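Alpha-galactosidase (PDB 6LCJ) probably hydrolyses terminal alpha-galactosyl groups of oligosaccharides, as a thermostable, hexameric member of glycoside hydrolase family 36. Local coordinates at residues Q51-A56 / L303-A308; L238-S243 / W268-Y273. All coordinates share one frame; numbering follows the deposited sequence.

Contact 1 (Q51-A56 / L303-A308); sequences QSWSLA and LDFLYA
Trp53 has CG beside the backbone N (chi1 -51°), which directs its six-membered ring at Phe305. Phe305 has CG on the corresponding side of its own backbone, with chi1 -69°, and offers a ring face. The result is a T-shaped stack between the N-terminal beta-sandwich domain and the TIM barrel. Residues 51-56 link strands 44-48 and 56-59 of the sandwich. Residues 303-308 lead out of barrel strand 298-303. The ring centroids of Trp53 and Phe305 are 4.9 Å apart, with planes at 78°. Trp53 CH2 points at the middle of the Phe305 face.

Trp53 CZ3 lies 3.9 Å from Tyr307 CE2, and Trp53 CZ2 lies 3.4 Å from Asp304 OD1. That oxygen takes a hydrogen bond from Phe305 N, while Asp304 OD2 accepts one from Trp233 NE1. The Tyr307 hydroxyl bonds to Ala264 O.

Gln51 runs alongside Tyr307, its amide nearly parallel to the ring. Within a type I turn from Gln51 to Ser54, the bend of the Gln51 chain at chi2 sets OE1 over one face of the indole. There OE1 accepts a weak hydrogen bond from Trp53 N at 3.3 Å. On the other branch, Gln51 NE2 comes within 3.6 Å of Tyr307 CD2.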
loop_
_atom_site.group_PDB
_atom_site.type_symbol
_atom_site.label_atom_id
_atom_site.label_comp_id
_atom_site.label_asym_id
_atom_site.label_seq_id
_atom_site.Cartn_x
_atom_site.Cartn_y
_atom_site.Cartn_z
ATOM N N GLN E 51 9.032 -10.636 32.474
ATOM C CA GLN E 51 8.250 -10.871 33.677
ATOM C C GLN E 51 7.911 -12.359 33.818
ATOM O O GLN E 51 8.290 -13.200 32.994
ATOM C CB GLN E 51 6.987 -9.981 33.687
ATOM C CG GLN E 51 6.161 -10.022 32.421
ATOM C CD GLN E 51 4.693 -10.314 32.687
ATOM O OE1 GLN E 51 4.366 -11.159 33.526
ATOM N NE2 GLN E 51 3.799 -9.625 31.965
ATOM N N SER E 52 7.191 -12.670 34.899
ATOM C CA SER E 52 6.858 -14.050 35.267
ATOM C C SER E 52 6.347 -14.865 34.086
ATOM O O SER E 52 6.866 -15.947 33.798
ATOM C CB SER E 52 5.810 -14.038 36.377
ATOM O OG SER E 52 6.379 -13.578 37.592
ATOM N N TRP E 53 5.325 -14.357 33.389
ATOM C CA TRP E 53 4.687 -15.095 32.305
ATOM C C TRP E 53 5.526 -15.100 31.032
ATOM O O TRP E 53 5.278 -15.926 30.145
ATOM C CB TRP E 53 3.288 -14.510 32.028
ATOM C CG TRP E 53 2.454 -14.396 33.285
ATOM C CD1 TRP E 53 2.450 -15.263 34.344
ATOM C CD2 TRP E 53 1.539 -13.348 33.627
ATOM N NE1 TRP E 53 1.590 -14.826 35.314
ATOM C CE2 TRP E 53 1.016 -13.651 34.904
ATOM C CE3 TRP E 53 1.103 -12.184 32.981
ATOM C CZ2 TRP E 53 0.076 -12.827 35.549
ATOM C CZ3 TRP E 53 0.162 -11.359 33.637
ATOM C CH2 TRP E 53 -0.338 -11.695 34.895
ATOM N N SER E 54 6.517 -14.219 30.930
ATOM C CA SER E 54 7.280 -14.076 29.694
ATOM C C SER E 54 8.093 -15.333 29.383
ATOM O O SER E 54 8.461 -16.104 30.272
ATOM C CB SER E 54 8.211 -12.868 29.781
ATOM O OG SER E 54 7.460 -11.672 29.819
ATOM N N LEU E 55 8.370 -15.529 28.098
ATOM C CA LEU E 55 9.160 -16.671 27.672
ATOM C C LEU E 55 10.617 -16.519 28.094
ATOM O O LEU E 55 11.252 -15.487 27.831
ATOM C CB LEU E 55 9.083 -16.838 26.158
ATOM C CG LEU E 55 10.004 -17.966 25.671
ATOM C CD1 LEU E 55 9.303 -19.308 25.714
ATOM C CD2 LEU E 55 10.575 -17.680 24.283
ATOM N N ALA E 56 11.147 -17.551 28.743
ATOM C CA ALA E 56 12.578 -17.718 28.942
ATOM C C ALA E 56 12.977 -19.049 28.320
ATOM O O ALA E 56 12.464 -20.102 28.727
ATOM C CB ALA E 56 12.942 -17.681 30.427
ATOM N N LEU E 303 0.676 -10.821 45.158
ATOM C CA LEU E 303 0.598 -9.553 44.456
ATOM C C LEU E 303 0.811 -9.854 42.986
ATOM O O LEU E 303 1.868 -10.361 42.599
ATOM C CB LEU E 303 1.643 -8.576 44.997
ATOM C CG LEU E 303 1.545 -8.384 46.515
ATOM C CD1 LEU E 303 2.593 -7.387 47.035
ATOM C CD2 LEU E 303 0.127 -7.939 46.895
ATOM N N ASP E 304 -0.199 -9.580 42.180
ATOM C CA ASP E 304 -0.266 -10.079 40.824
ATOM C C ASP E 304 -0.252 -8.921 39.839
ATOM O O ASP E 304 -0.508 -7.770 40.206
ATOM C CB ASP E 304 -1.527 -10.916 40.623
ATOM C CG ASP E 304 -1.357 -12.005 39.568
ATOM O OD1 ASP E 304 -0.387 -11.973 38.763
ATOM O OD2 ASP E 304 -2.227 -12.900 39.557
ATOM N N PHE E 305 0.045 -9.257 38.573
ATOM C CA PHE E 305 0.062 -8.293 37.482
ATOM C C PHE E 305 0.988 -7.132 37.796
ATOM O O PHE E 305 0.697 -5.989 37.451
ATOM C CB PHE E 305 -1.345 -7.775 37.168
ATOM C CG PHE E 305 -2.247 -8.803 36.561
ATOM C CD1 PHE E 305 -2.838 -9.783 37.348
ATOM C CD2 PHE E 305 -2.498 -8.800 35.197
ATOM C CE1 PHE E 305 -3.672 -10.746 36.786
ATOM C CE2 PHE E 305 -3.333 -9.762 34.624
ATOM C CZ PHE E 305 -3.922 -10.734 35.422
ATOM N N LEU E 306 2.098 -7.424 38.470
ATOM C CA LEU E 306 3.015 -6.388 38.912
ATOM C C LEU E 306 3.785 -5.747 37.765
ATOM O O LEU E 306 4.413 -4.702 37.975
ATOM C CB LEU E 306 3.989 -6.965 39.940
ATOM C CG LEU E 306 3.437 -7.387 41.316
ATOM C CD1 LEU E 306 4.567 -7.960 42.162
ATOM C CD2 LEU E 306 2.791 -6.225 42.012
ATOM N N TYR E 307 3.757 -6.341 36.561
ATOM C CA TYR E 307 4.276 -5.642 35.388
ATOM C C TYR E 307 3.593 -4.281 35.193
ATOM O O TYR E 307 4.191 -3.362 34.617
ATOM C CB TYR E 307 4.099 -6.510 34.129
ATOM C CG TYR E 307 2.662 -6.540 33.648
ATOM C CD1 TYR E 307 2.177 -5.578 32.772
ATOM C CD2 TYR E 307 1.786 -7.509 34.098
ATOM C CE1 TYR E 307 0.864 -5.585 32.362
ATOM C CE2 TYR E 307 0.470 -7.521 33.686
ATOM C CZ TYR E 307 0.017 -6.560 32.826
ATOM O OH TYR E 307 -1.292 -6.581 32.437
ATOM N N ALA E 308 2.337 -4.138 35.626
ATOM C CA ALA E 308 1.650 -2.868 35.421
ATOM C C ALA E 308 2.390 -1.715 36.083
ATOM O O ALA E 308 2.365 -0.588 35.575
ATOM C CB ALA E 308 0.217 -2.951 35.934
#

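Contact 2 (L238-S243 / W268-Y273)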
loop_
_atom_site.group_PDB
_atom_site.type_symbol
_atom_site.label_atom_id
_atom_site.label_comp_id
_atom_site.label_asym_id
_atom_site.label_seq_id
_atom_site.Cartn_x
_atom_site.Cartn_y
_atom_site.Cartn_z
ATOM N N LEU E 238 -3.486 -2.333 38.823
ATOM C CA LEU E 238 -4.274 -2.629 37.644
ATOM C C LEU E 238 -5.684 -2.099 37.830
ATOM O O LEU E 238 -6.254 -2.194 38.919
ATOM C CB LEU E 238 -4.302 -4.135 37.390
ATOM C CG LEU E 238 -4.370 -4.645 35.958
ATOM C CD1 LEU E 238 -3.110 -4.309 35.227
ATOM C CD2 LEU E 238 -4.577 -6.129 36.001
ATOM N N VAL E 239 -6.261 -1.574 36.755
ATOM C CA VAL E 239 -7.575 -0.952 36.818
ATOM C C VAL E 239 -8.207 -1.054 35.436
ATOM O O VAL E 239 -7.508 -1.183 34.431
ATOM C CB VAL E 239 -7.420 0.504 37.310
ATOM C CG1 VAL E 239 -6.876 1.398 36.210
ATOM C CG2 VAL E 239 -8.697 1.025 37.848
ATOM N N THR E 240 -9.531 -1.053 35.381
ATOM C CA THR E 240 -10.240 -1.026 34.102
ATOM C C THR E 240 -11.044 0.266 33.972
ATOM O O THR E 240 -11.203 1.027 34.928
ATOM C CB THR E 240 -11.174 -2.235 33.942
ATOM O OG1 THR E 240 -12.132 -2.247 35.008
ATOM C CG2 THR E 240 -10.393 -3.526 33.966
ATOM N N ALA E 241 -11.572 0.509 32.767
ATOM C CA ALA E 241 -12.407 1.693 32.567
ATOM C C ALA E 241 -13.625 1.687 33.483
ATOM O O ALA E 241 -14.039 2.747 33.960
ATOM C CB ALA E 241 -12.841 1.806 31.108
ATOM N N ASP E 242 -14.183 0.505 33.772
ATOM C CA ASP E 242 -15.333 0.369 34.666
ATOM C C ASP E 242 -14.995 0.572 36.133
ATOM O O ASP E 242 -15.916 0.652 36.953
ATOM C CB ASP E 242 -15.958 -1.017 34.543
ATOM C CG ASP E 242 -16.185 -1.424 33.119
ATOM O OD1 ASP E 242 -15.723 -2.529 32.736
ATOM O OD2 ASP E 242 -16.830 -0.632 32.388
ATOM N N SER E 243 -13.735 0.599 36.504
ATOM C CA SER E 243 -13.415 0.715 37.916
ATOM C C SER E 243 -13.834 2.084 38.436
ATOM O O SER E 243 -13.564 3.099 37.782
ATOM C CB SER E 243 -11.930 0.506 38.149
ATOM O OG SER E 243 -11.453 -0.632 37.441
ATOM N N TRP E 268 -10.105 -10.547 31.701
ATOM C CA TRP E 268 -11.493 -10.509 32.180
ATOM C C TRP E 268 -12.415 -9.852 31.147
ATOM O O TRP E 268 -13.356 -9.133 31.485
ATOM C CB TRP E 268 -11.598 -9.792 33.535
ATOM C CG TRP E 268 -10.648 -10.252 34.587
ATOM C CD1 TRP E 268 -10.797 -11.332 35.411
ATOM C CD2 TRP E 268 -9.406 -9.637 34.953
ATOM N NE1 TRP E 268 -9.725 -11.426 36.270
ATOM C CE2 TRP E 268 -8.854 -10.402 36.003
ATOM C CE3 TRP E 268 -8.711 -8.516 34.500
ATOM C CZ2 TRP E 268 -7.629 -10.088 36.593
ATOM C CZ3 TRP E 268 -7.496 -8.205 35.084
ATOM C CH2 TRP E 268 -6.966 -8.985 36.119
ATOM N N GLY E 269 -12.119 -10.069 29.870
ATOM C CA GLY E 269 -12.951 -9.532 28.807
ATOM C C GLY E 269 -12.879 -8.040 28.558
ATOM O O GLY E 269 -13.692 -7.524 27.783
ATOM N N ARG E 270 -11.929 -7.322 29.149
ATOM C CA ARG E 270 -11.888 -5.874 28.993
ATOM C C ARG E 270 -10.459 -5.357 28.908
ATOM O O ARG E 270 -9.520 -6.000 29.397
ATOM C CB ARG E 270 -12.613 -5.182 30.151
ATOM C CG ARG E 270 -12.261 -5.765 31.488
ATOM C CD ARG E 270 -13.124 -5.140 32.543
ATOM N NE ARG E 270 -14.497 -5.011 32.087
ATOM C CZ ARG E 270 -15.513 -5.658 32.644
ATOM N NH1 ARG E 270 -15.286 -6.471 33.671
ATOM N NH2 ARG E 270 -16.745 -5.492 32.177
ATOM N N PRO E 271 -10.265 -4.189 28.291
ATOM C CA PRO E 271 -8.940 -3.558 28.280
ATOM C C PRO E 271 -8.478 -3.196 29.679
ATOM O O PRO E 271 -9.261 -2.766 30.525
ATOM C CB PRO E 271 -9.153 -2.301 27.429
ATOM C CG PRO E 271 -10.330 -2.615 26.589
ATOM C CD PRO E 271 -11.221 -3.449 27.459
ATOM N N LEU E 272 -7.179 -3.353 29.901
ATOM C CA LEU E 272 -6.550 -3.093 31.179
ATOM C C LEU E 272 -5.750 -1.802 31.116
ATOM O O LEU E 272 -5.169 -1.452 30.086
ATOM C CB LEU E 272 -5.623 -4.241 31.584
ATOM C CG LEU E 272 -6.236 -5.638 31.562
ATOM C CD1 LEU E 272 -5.170 -6.646 31.930
ATOM C CD2 LEU E 272 -7.425 -5.703 32.500
ATOM N N TYR E 273 -5.717 -1.114 32.244
ATOM C CA TYR E 273 -4.981 0.121 32.404
ATOM C C TYR E 273 -4.216 0.011 33.704
ATOM O O TYR E 273 -4.480 -0.868 34.522
ATOM C CB TYR E 273 -5.919 1.343 32.394
ATOM C CG TYR E 273 -6.703 1.434 31.111
ATOM C CD1 TYR E 273 -6.079 1.800 29.928
ATOM C CD2 TYR E 273 -8.043 1.130 31.074
ATOM C CE1 TYR E 273 -6.767 1.874 28.751
ATOM C CE2 TYR E 273 -8.753 1.208 29.890
ATOM C CZ TYR E 273 -8.105 1.578 28.733
ATOM O OH TYR E 273 -8.799 1.657 27.549
HETATM O O HOH W 1 -11.507 -1.103 30.123
#
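Arg270 runs past Thr240 to reach Asp242. Its CB is still 4.7 Å from Thr240 CG2. CG comes closer, and Arg270 CD packs on Thr240 CG2 at 3.5 Å. The chain then bends at chi3 (42°), which swings NE toward Asp242. Asp242 OD1 lies 2.8 Å from Arg270 NE and forms a salt bridge. It approaches over one face of the guanidinium, so CZ and NH2 are also near it. The carboxylate and guanidinium planes stand 87° apart, unlike a flat two-pronged pairing. Both residues are exposed to solvent.

Further in, the strands are joined by two backbone hydrogen bonds. Val239 N gives to Tyr273 O at 2.9 Å, and Tyr273 N gives to Val239 O at 2.8 Å. Val239 and Tyr273 form an antiparallel hydrogen-bonded pair, and Val239 CG1 meets Tyr273 CB at 3.9 Å. Past this pair a water connects the segments. It accepts from Ala241 N and donates to Pro271 O.

The buried Leu238 touches the edge of the Trp268 indole, with Leu238 CD2 3.7 Å from Trp268 CZ3. The indole N-H is held by Asp197. Strand 270-274 pairs on its other side with strand 263-267. The arrangement is a small three-stranded antiparallel sheet, built into the beta-alpha loop that follows the third strand of the TIM barrel.

Along the chain the order is 51-56, 238-243, 268-273, 303-308, so both halves of contact 2 fall between those of contact 1. The centres are about 17 Å apart. Contact 1 lies near the centre of the chain, where the N-terminal sandwich meets the loop after barrel strand 298-303. Contact 2 lies farther out, in the loop after the neighbouring parallel strand 229-234. The two meet directly: Phe305 CD2 packs on Leu238 CD2 at 3.5 Å, and Phe305 CZ lies 3.6 Å from Trp268 CH2. Phe305 thus joins the aromatic packing of the sandwich loop to the small antiparallel sheet. Both barrel loops leave the C-terminal ends of adjacent strands, where TIM-barrel enzymes carry their active site.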